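Local coordinates for protein paenibacillus xanthan lyase (Paenibacillus, PDB 6F2P) that probably cleaves the polysaccharide xanthan by beta-elimination, as a calcium-containing lyase of polysaccharide lyase family 8, at residues N398-K403 with S581-S586; W405-D409 with N443-T447; K794-N800 with Y889-D894. All coordinates share one frame; numbering follows the deposited sequence.

Interaction 1. Residues N398-K403 with S581-S586; sequences NAENNK and SSLNSS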
loop_
_atom_site.group_PDB
_atom_site.type_symbol
_atom_site.label_atom_id
_atom_site.label_comp_id
_atom_site.label_asym_id
_atom_site.label_seq_id
_atom_site.Cartn_x
_atom_site.Cartn_y
_atom_site.Cartn_z
ATOM N N ASN A 398 -19.083 -18.712 -6.143
ATOM C CA ASN A 398 -20.285 -19.415 -5.691
ATOM C C ASN A 398 -21.531 -18.563 -5.718
ATOM O O ASN A 398 -22.358 -18.669 -4.813
ATOM C CB ASN A 398 -20.119 -19.958 -4.268
ATOM C CG ASN A 398 -18.772 -20.595 -4.042
ATOM O OD1 ASN A 398 -18.259 -21.319 -4.903
ATOM N ND2 ASN A 398 -18.172 -20.312 -2.884
ATOM N N ALA A 399 -21.654 -17.716 -6.738
ATOM C CA ALA A 399 -22.857 -16.913 -6.948
ATOM C C ALA A 399 -23.076 -15.948 -5.806
ATOM O O ALA A 399 -24.221 -15.622 -5.467
ATOM C CB ALA A 399 -24.085 -17.804 -7.121
ATOM N N GLU A 400 -21.973 -15.505 -5.211
ATOM C CA GLU A 400 -22.009 -14.466 -4.190
ATOM C C GLU A 400 -21.398 -13.176 -4.728
ATOM O O GLU A 400 -20.504 -13.212 -5.587
ATOM C CB GLU A 400 -21.265 -14.912 -2.934
ATOM C CG GLU A 400 -21.862 -16.126 -2.255
ATOM C CD GLU A 400 -21.385 -16.283 -0.823
ATOM O OE1 GLU A 400 -20.310 -16.885 -0.608
ATOM O OE2 GLU A 400 -22.090 -15.797 0.090
ATOM N N ASN A 401 -21.891 -12.045 -4.224
ATOM C CA ASN A 401 -21.386 -10.733 -4.619
ATOM C C ASN A 401 -21.458 -10.545 -6.136
ATOM O O ASN A 401 -20.496 -10.100 -6.765
ATOM C CB ASN A 401 -19.951 -10.545 -4.113
ATOM C CG ASN A 401 -19.532 -9.092 -4.068
ATOM O OD1 ASN A 401 -20.372 -8.196 -3.992
ATOM N ND2 ASN A 401 -18.224 -8.847 -4.114
ATOM N N ASN A 402 -22.603 -10.895 -6.717
ATOM C CA ASN A 402 -22.736 -10.943 -8.168
ATOM C C ASN A 402 -22.715 -9.574 -8.815
ATOM O O ASN A 402 -22.282 -9.442 -9.956
ATOM C CB ASN A 402 -24.003 -11.688 -8.584
ATOM C CG ASN A 402 -24.053 -13.099 -8.047
ATOM O OD1 ASN A 402 -23.029 -13.761 -7.897
ATOM N ND2 ASN A 402 -25.254 -13.571 -7.754
ATOM N N LYS A 403 -23.179 -8.559 -8.088
ATOM C CA LYS A 403 -23.212 -7.191 -8.610
ATOM C C LYS A 403 -22.076 -6.304 -8.070
ATOM O O LYS A 403 -22.198 -5.083 -8.024
ATOM C CB LYS A 403 -24.565 -6.549 -8.304
ATOM C CG LYS A 403 -25.734 -7.155 -9.061
ATOM C CD LYS A 403 -27.013 -7.047 -8.256
ATOM C CE LYS A 403 -27.769 -5.767 -8.522
ATOM N NZ LYS A 403 -29.032 -5.681 -7.720
ATOM N N SER A 581 -31.227 -11.506 -3.825
ATOM C CA SER A 581 -30.995 -12.621 -4.737
ATOM C C SER A 581 -30.114 -12.219 -5.903
ATOM O O SER A 581 -29.328 -13.025 -6.402
ATOM C CB SER A 581 -32.321 -13.163 -5.253
ATOM O OG SER A 581 -32.916 -13.991 -4.273
ATOM N N SER A 582 -30.261 -10.968 -6.329
ATOM C CA SER A 582 -29.434 -10.401 -7.386
ATOM C C SER A 582 -27.962 -10.362 -6.975
ATOM O O SER A 582 -27.069 -10.548 -7.805
ATOM C CB SER A 582 -29.907 -8.991 -7.718
ATOM O OG SER A 582 -31.260 -8.997 -8.126
ATOM N N LEU A 583 -27.706 -10.130 -5.692
ATOM C CA LEU A 583 -26.327 -10.050 -5.224
ATOM C C LEU A 583 -25.806 -11.415 -4.822
ATOM O O LEU A 583 -24.617 -11.720 -5.011
ATOM C CB LEU A 583 -26.193 -9.089 -4.044
ATOM C CG LEU A 583 -26.363 -7.599 -4.325
ATOM C CD1 LEU A 583 -27.845 -7.207 -4.361
ATOM C CD2 LEU A 583 -25.607 -6.791 -3.284
ATOM N N ASN A 584 -26.700 -12.236 -4.272
ATOM C CA ASN A 584 -26.312 -13.530 -3.722
ATOM C C ASN A 584 -27.379 -14.580 -3.951
ATOM O O ASN A 584 -28.467 -14.493 -3.391
ATOM C CB ASN A 584 -26.029 -13.407 -2.220
ATOM C CG ASN A 584 -25.167 -14.528 -1.707
ATOM O OD1 ASN A 584 -25.303 -15.671 -2.136
ATOM N ND2 ASN A 584 -24.264 -14.214 -0.798
ATOM N N SER A 585 -27.065 -15.574 -4.767
ATOM C CA SER A 585 -28.033 -16.620 -5.060
ATOM C C SER A 585 -27.480 -17.982 -4.682
ATOM O O SER A 585 -27.938 -19.007 -5.178
ATOM C CB SER A 585 -28.450 -16.589 -6.532
ATOM O OG SER A 585 -27.330 -16.690 -7.393
ATOM N N SER A 586 -26.480 -17.983 -3.804
ATOM C CA SER A 586 -25.986 -19.226 -3.221
ATOM C C SER A 586 -27.093 -19.840 -2.376
ATOM O O SER A 586 -28.034 -19.144 -1.961
ATOM C CB SER A 586 -24.750 -18.977 -2.354
ATOM O OG SER A 586 -25.106 -18.374 -1.120
HETATM O O HOH W 1 -27.822 -13.968 -8.295
HETATM O O HOH W 2 -31.220 -5.970 -9.652
#
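Glu400 and Asn584 run side by side and point the same way, with the carboxylate and amide planes turned 57° apart. Asn584 ND2 reaches Glu400 OE2 at 2.8 Å, using the anti lone pair of that oxygen and keeping it close to the amide plane. Asn584 lays its amide along Glu400 because CG stands opposite the backbone N (chi1 -159°). The other end of the amide is held too: Asn584 OD1 accepts the backbone N of Ser586 at 3.1 Å, which makes an Asx turn, and Ser586 OG at 2.9 Å, so both ends of the amide are engaged and its flip is defined. Two backbone bonds tie the loops together beside this pair. Ser585 N gives to Ala399 O at 2.9 Å, and Asn402 N gives to Leu583 O at 2.8 Å. Further along, Lys403 crosses Leu583 at about a right angle; Lys403 CD packs on Ser582 CB at 3.5 Å, and Lys403 NZ is held by a water. Another water joins Ser581 O and Ser585 OG, with a weak bond from Asn402 ND2. The Glu400 carboxylate also forms salt bridges to Arg283 through OE1 and to Arg287 through OE2. The acidic group is therefore gripped by one amide and two guanidinium groups, a polar cluster that connects this super-sandwich contact to the N-terminal helical domain.

Interaction 2. Residues W405-D409 with N443-T447; sequences WHTGD and NTTQT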
loop_
_atom_site.group_PDB
_atom_site.type_symbol
_atom_site.label_atom_id
_atom_site.label_comp_id
_atom_site.label_asym_id
_atom_site.label_seq_id
_atom_site.Cartn_x
_atom_site.Cartn_y
_atom_site.Cartn_z
ATOM N N TRP A 405 -19.336 -5.509 -9.316
ATOM C CA TRP A 405 -18.500 -5.079 -10.447
ATOM C C TRP A 405 -17.566 -3.897 -10.183
ATOM O O TRP A 405 -16.392 -3.939 -10.542
ATOM C CB TRP A 405 -19.386 -4.744 -11.656
ATOM C CG TRP A 405 -20.396 -5.813 -11.989
ATOM C CD1 TRP A 405 -20.139 -7.100 -12.378
ATOM C CD2 TRP A 405 -21.825 -5.681 -11.961
ATOM N NE1 TRP A 405 -21.322 -7.775 -12.589
ATOM C CE2 TRP A 405 -22.367 -6.922 -12.345
ATOM C CE3 TRP A 405 -22.698 -4.630 -11.652
ATOM C CZ2 TRP A 405 -23.736 -7.136 -12.433
ATOM C CZ3 TRP A 405 -24.054 -4.846 -11.739
ATOM C CH2 TRP A 405 -24.562 -6.086 -12.125
ATOM N N HIS A 406 -18.092 -2.850 -9.556
ATOM C CA HIS A 406 -17.353 -1.607 -9.413
ATOM C C HIS A 406 -16.970 -1.280 -7.967
ATOM O O HIS A 406 -16.566 -0.158 -7.671
ATOM C CB HIS A 406 -18.158 -0.454 -10.024
ATOM C CG HIS A 406 -18.593 -0.709 -11.433
ATOM N ND1 HIS A 406 -17.700 -0.855 -12.473
ATOM C CD2 HIS A 406 -19.827 -0.860 -11.971
ATOM C CE1 HIS A 406 -18.366 -1.074 -13.594
ATOM N NE2 HIS A 406 -19.658 -1.085 -13.317
ATOM N N THR A 407 -17.079 -2.258 -7.070
ATOM C CA THR A 407 -16.808 -2.013 -5.653
ATOM C C THR A 407 -15.338 -1.682 -5.341
ATOM O O THR A 407 -15.018 -1.260 -4.228
ATOM C CB THR A 407 -17.288 -3.183 -4.749
ATOM O OG1 THR A 407 -16.726 -4.420 -5.204
ATOM C CG2 THR A 407 -18.802 -3.285 -4.754
ATOM N N GLY A 408 -14.456 -1.874 -6.321
ATOM C CA GLY A 408 -13.046 -1.547 -6.171
ATOM C C GLY A 408 -12.572 -0.470 -7.143
ATOM O O GLY A 408 -11.374 -0.232 -7.288
ATOM N N ASP A 409 -13.513 0.195 -7.805
ATOM C CA ASP A 409 -13.181 1.127 -8.878
ATOM C C ASP A 409 -12.911 2.526 -8.341
ATOM O O ASP A 409 -13.415 3.518 -8.871
ATOM C CB ASP A 409 -14.320 1.179 -9.899
ATOM C CG ASP A 409 -14.321 -0.011 -10.834
ATOM O OD1 ASP A 409 -13.599 -1.000 -10.563
ATOM O OD2 ASP A 409 -15.055 0.042 -11.845
ATOM N N ASN A 443 -23.550 1.823 -17.116
ATOM C CA ASN A 443 -24.359 0.605 -17.113
ATOM C C ASN A 443 -23.622 -0.607 -17.677
ATOM O O ASN A 443 -24.119 -1.303 -18.558
ATOM C CB ASN A 443 -25.663 0.841 -17.869
ATOM C CG ASN A 443 -26.687 -0.255 -17.630
ATOM O OD1 ASN A 443 -27.315 -0.313 -16.570
ATOM N ND2 ASN A 443 -26.871 -1.120 -18.621
ATOM N N THR A 444 -22.423 -0.850 -17.170
ATOM C CA THR A 444 -21.610 -1.955 -17.651
ATOM C C THR A 444 -21.169 -2.821 -16.486
ATOM O O THR A 444 -21.323 -2.447 -15.323
ATOM C CB THR A 444 -20.360 -1.459 -18.407
ATOM O OG1 THR A 444 -19.514 -0.714 -17.517
ATOM C CG2 THR A 444 -20.767 -0.580 -19.576
ATOM N N THR A 445 -20.632 -3.989 -16.808
ATOM C CA THR A 445 -20.144 -4.894 -15.781
ATOM C C THR A 445 -18.634 -4.998 -15.898
ATOM O O THR A 445 -18.029 -4.416 -16.801
ATOM C CB THR A 445 -20.760 -6.302 -15.910
ATOM O OG1 THR A 445 -20.343 -6.901 -17.145
ATOM C CG2 THR A 445 -22.285 -6.232 -15.847
ATOM N N GLN A 446 -18.025 -5.744 -14.985
ATOM C CA GLN A 446 -16.593 -5.945 -15.034
ATOM C C GLN A 446 -16.274 -7.330 -14.522
ATOM O O GLN A 446 -16.793 -7.757 -13.487
ATOM C CB GLN A 446 -15.849 -4.876 -14.207
ATOM C CG GLN A 446 -14.341 -5.097 -14.158
ATOM C CD GLN A 446 -13.587 -4.072 -13.318
ATOM O OE1 GLN A 446 -12.369 -3.920 -13.459
ATOM N NE2 GLN A 446 -14.300 -3.371 -12.438
ATOM N N THR A 447 -15.422 -8.022 -15.268
ATOM C CA THR A 447 -14.931 -9.339 -14.897
ATOM C C THR A 447 -14.457 -9.381 -13.440
ATOM O O THR A 447 -13.657 -8.544 -13.009
ATOM C CB THR A 447 -13.786 -9.741 -15.831
ATOM O OG1 THR A 447 -14.280 -9.768 -17.175
ATOM C CG2 THR A 447 -13.220 -11.104 -15.461
#
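Gln446 NE2 serves two acceptors of 405-409: a sound bond to Asp409 OD1 at 3.1 Å, which meets the syn lone pair of that oxygen and lies in the amide plane, and a weak one to Trp405 O at 2.9 Å. The chain gets there fully stretched, CG anti to the backbone N (chi1 176°), sliding past Asp409 in the opposite direction with the carboxylate and amide planes 59° apart. Its OE1 is taken by the backbone N of Val476. His406 NE2 bonds Thr444 O at 2.9 Å, coming from above the carbonyl plane, while His406 ND1 makes a His-carboxylate hydrogen bond to Asp409 OD2 at 2.9 Å, from above the carboxylate plane. Asp409 ends the type I turn begun by His406. The indole of Trp405 meets Thr445, whose CB lies over one face, 3.7 Å from the centroid of the five-membered ring in a CH-pi contact; the indole also stacks with Tyr433. With an alanine here, Thr445 would probably lose the aromatic face it rests on and Tyr433 its stacking partner. The contact joins the loop before strand 411-415 to the loop after strand 439-441 in the super-sandwich domain. Bonded at both nitrogens, the imidazole has its rotation fixed: NE2 crosses directly to Thr444 O, while ND1 crosses only by way of Asp409, which accepts from Gln446.

Interaction 3. Residues K794-N800 with Y889-D894; sequences KKLGFNN and YKLMLD. With CA (calcium ion), chain C.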
loop_
_atom_site.group_PDB
_atom_site.type_symbol
_atom_site.label_atom_id
_atom_site.label_comp_id
_atom_site.label_asym_id
_atom_site.label_seq_id
_atom_site.Cartn_x
_atom_site.Cartn_y
_atom_site.Cartn_z
ATOM N N LYS A 794 33.112 -10.853 -2.671
ATOM C CA LYS A 794 31.952 -11.541 -3.228
ATOM C C LYS A 794 31.792 -11.256 -4.712
ATOM O O LYS A 794 32.080 -10.159 -5.183
ATOM C CB LYS A 794 30.676 -11.141 -2.482
ATOM C CG LYS A 794 30.645 -11.545 -1.013
ATOM C CD LYS A 794 29.365 -11.074 -0.340
ATOM C CE LYS A 794 29.300 -11.551 1.104
ATOM N NZ LYS A 794 29.322 -13.039 1.189
ATOM N N LYS A 795 31.332 -12.256 -5.449
ATOM C CA LYS A 795 31.007 -12.076 -6.856
ATOM C C LYS A 795 29.580 -12.581 -7.111
ATOM O O LYS A 795 29.045 -13.367 -6.326
ATOM C CB LYS A 795 32.020 -12.814 -7.732
ATOM C CG LYS A 795 32.061 -14.309 -7.484
ATOM C CD LYS A 795 33.288 -14.970 -8.096
ATOM C CE LYS A 795 33.268 -16.471 -7.828
ATOM N NZ LYS A 795 34.618 -17.076 -7.897
ATOM N N LEU A 796 28.961 -12.119 -8.194
ATOM C CA LEU A 796 27.602 -12.536 -8.527
ATOM C C LEU A 796 27.605 -13.469 -9.728
ATOM O O LEU A 796 27.956 -13.064 -10.841
ATOM C CB LEU A 796 26.699 -11.329 -8.805
ATOM C CG LEU A 796 25.213 -11.678 -8.936
ATOM C CD1 LEU A 796 24.735 -12.324 -7.656
ATOM C CD2 LEU A 796 24.359 -10.469 -9.279
ATOM N N GLY A 797 27.215 -14.720 -9.495
ATOM C CA GLY A 797 27.206 -15.724 -10.541
ATOM C C GLY A 797 25.872 -15.747 -11.242
ATOM O O GLY A 797 24.868 -16.144 -10.662
ATOM N N PHE A 798 25.852 -15.294 -12.489
ATOM C CA PHE A 798 24.653 -15.396 -13.303
ATOM C C PHE A 798 24.433 -16.872 -13.582
ATOM O O PHE A 798 25.392 -17.639 -13.644
ATOM C CB PHE A 798 24.822 -14.660 -14.632
ATOM C CG PHE A 798 24.773 -13.166 -14.518
ATOM C CD1 PHE A 798 25.085 -12.526 -13.321
ATOM C CD2 PHE A 798 24.411 -12.392 -15.612
ATOM C CE1 PHE A 798 25.044 -11.137 -13.219
ATOM C CE2 PHE A 798 24.363 -11.003 -15.521
ATOM C CZ PHE A 798 24.681 -10.373 -14.322
ATOM N N ASN A 799 23.178 -17.269 -13.753
ATOM C CA ASN A 799 22.857 -18.651 -14.097
ATOM C C ASN A 799 22.164 -18.743 -15.443
ATOM O O ASN A 799 21.488 -19.726 -15.733
ATOM C CB ASN A 799 21.996 -19.283 -13.012
ATOM C CG ASN A 799 22.797 -19.628 -11.782
ATOM O OD1 ASN A 799 23.797 -20.341 -11.865
ATOM N ND2 ASN A 799 22.379 -19.107 -10.630
ATOM N N ASN A 800 22.346 -17.703 -16.251
ATOM C CA ASN A 800 21.705 -17.574 -17.552
ATOM C C ASN A 800 21.860 -18.802 -18.443
ATOM O O ASN A 800 22.977 -19.281 -18.655
ATOM C CB ASN A 800 22.221 -16.322 -18.258
ATOM C CG ASN A 800 21.985 -15.061 -17.442
ATOM O OD1 ASN A 800 22.019 -15.095 -16.210
ATOM N ND2 ASN A 800 21.731 -13.946 -18.123
ATOM N N TYR A 889 26.440 -20.110 -20.711
ATOM C CA TYR A 889 26.184 -18.690 -20.899
ATOM C C TYR A 889 26.294 -17.884 -19.608
ATOM O O TYR A 889 25.916 -16.711 -19.571
ATOM C CB TYR A 889 24.790 -18.487 -21.492
ATOM C CG TYR A 889 24.566 -19.134 -22.841
ATOM C CD1 TYR A 889 24.018 -20.410 -22.945
ATOM C CD2 TYR A 889 24.880 -18.461 -24.016
ATOM C CE1 TYR A 889 23.790 -21.001 -24.186
ATOM C CE2 TYR A 889 24.661 -19.043 -25.261
ATOM C CZ TYR A 889 24.118 -20.312 -25.340
ATOM O OH TYR A 889 23.910 -20.878 -26.578
ATOM N N LYS A 890 26.813 -18.502 -18.553
ATOM C CA LYS A 890 26.862 -17.840 -17.251
ATOM C C LYS A 890 27.894 -16.717 -17.168
ATOM O O LYS A 890 28.489 -16.315 -18.174
ATOM C CB LYS A 890 27.063 -18.862 -16.131
ATOM C CG LYS A 890 25.928 -19.873 -16.048
ATOM C CD LYS A 890 26.085 -20.821 -14.870
ATOM C CE LYS A 890 24.926 -21.805 -14.821
ATOM N NZ LYS A 890 24.944 -22.607 -13.571
ATOM N N LEU A 891 28.094 -16.204 -15.961
ATOM C CA LEU A 891 28.979 -15.067 -15.771
ATOM C C LEU A 891 29.247 -14.866 -14.291
ATOM O O LEU A 891 28.367 -15.096 -13.455
ATOM C CB LEU A 891 28.335 -13.813 -16.361
ATOM C CG LEU A 891 29.062 -12.470 -16.286
ATOM C CD1 LEU A 891 30.317 -12.472 -17.151
ATOM C CD2 LEU A 891 28.121 -11.353 -16.712
ATOM N N MET A 892 30.468 -14.455 -13.969
ATOM C CA MET A 892 30.823 -14.102 -12.601
ATOM C C MET A 892 31.055 -12.594 -12.495
ATOM O O MET A 892 32.179 -12.115 -12.671
ATOM C CB MET A 892 32.075 -14.864 -12.153
ATOM C CG MET A 892 31.845 -16.336 -11.846
ATOM S SD MET A 892 30.850 -16.590 -10.361
ATOM C CE MET A 892 30.192 -18.222 -10.695
ATOM N N LEU A 893 29.990 -11.850 -12.209
ATOM C CA LEU A 893 30.058 -10.392 -12.129
ATOM C C LEU A 893 30.522 -9.906 -10.751
ATOM O O LEU A 893 29.917 -10.239 -9.732
ATOM C CB LEU A 893 28.690 -9.799 -12.478
ATOM C CG LEU A 893 28.467 -8.287 -12.432
ATOM C CD1 LEU A 893 29.466 -7.542 -13.306
ATOM C CD2 LEU A 893 27.043 -7.991 -12.878
ATOM N N ASP A 894 31.590 -9.116 -10.718
ATOM C CA ASP A 894 32.110 -8.621 -9.445
ATOM C C ASP A 894 31.527 -7.253 -9.116
ATOM O O ASP A 894 30.962 -7.063 -8.039
ATOM C CB ASP A 894 33.648 -8.576 -9.445
ATOM C CG ASP A 894 34.236 -8.238 -8.067
ATOM O OD1 ASP A 894 33.460 -8.135 -7.088
ATOM O OD2 ASP A 894 35.477 -8.088 -7.958
HETATM CA CA CA C . 31.919 -7.749 -5.476
HETATM O O HOH W 3 24.932 -21.405 -19.216
#
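The Phe798 ring has Leu891 CD2 over one face, displaced toward the rim, 4.1 Å from the ring centroid in a CH-pi contact. Leu893 CD2 comes in obliquely, 3.7 Å from Phe798 CZ, and Leu877 of strand 871-882 also touches the Phe798 side chain. Phe798 and Leu891 lie side by side, pointing the same way: CG of Leu891 is anti to its backbone N (chi1 180°), which sets CD2 over the ring face. Leu796 is on the same sheet face as Phe798, Leu891 and Leu893. Strands 794-798 and 891-894 run antiparallel, and Leu796 and Leu893 form a hydrogen-bonded pair, Leu796 N to Leu893 O at 2.6 Å with the return bond from Leu893 N to Leu796 O. Their sheet and the one holding 871-882 pack as a beta-sandwich, an arrangement consistent with a carbohydrate-binding module. On the opposite sheet face Met892 packs over Gly797, Met892 SD lying 3.7 Å from Gly797 CA; the aliphatic chain of Lys795 crosses Met892 obliquely, Lys795 CE 3.5 Å from Met892 SD, before Lys795 NZ forms a salt bridge with Asp787. At one end the strands share a calcium ion, bound by Lys794 O at 2.4 Å and by Asp894 OD1 at 2.3 Å, with Asp894 O longer; Glu769, Glu771 and Ser791 complete the site, and Arg824 takes Asp894 OD2. At the other end Lys890 NZ reaches Asn799 OD1 at 3.1 Å.

In the fold
Interactions 1 and 2 both belong to the super-sandwich domain, their centres about 14 Å apart. The segments 398-403 and 405-409 follow one another in the loop between strands 380-385 and 411-415. This one loop is thus pinned twice: by interaction 2 to the loop after strand 439-441, and by interaction 1 to the later loop between strands 566-578 and 595-607, so the shorter closure falls within the longer. Interaction 3 comes after both along the chain, in a separate calcium-bearing beta-sandwich, its centre about 53 Å from that of interaction 1 and 47 Å from that of interaction 2. It therefore belongs to a distinct module of the elongated enzyme.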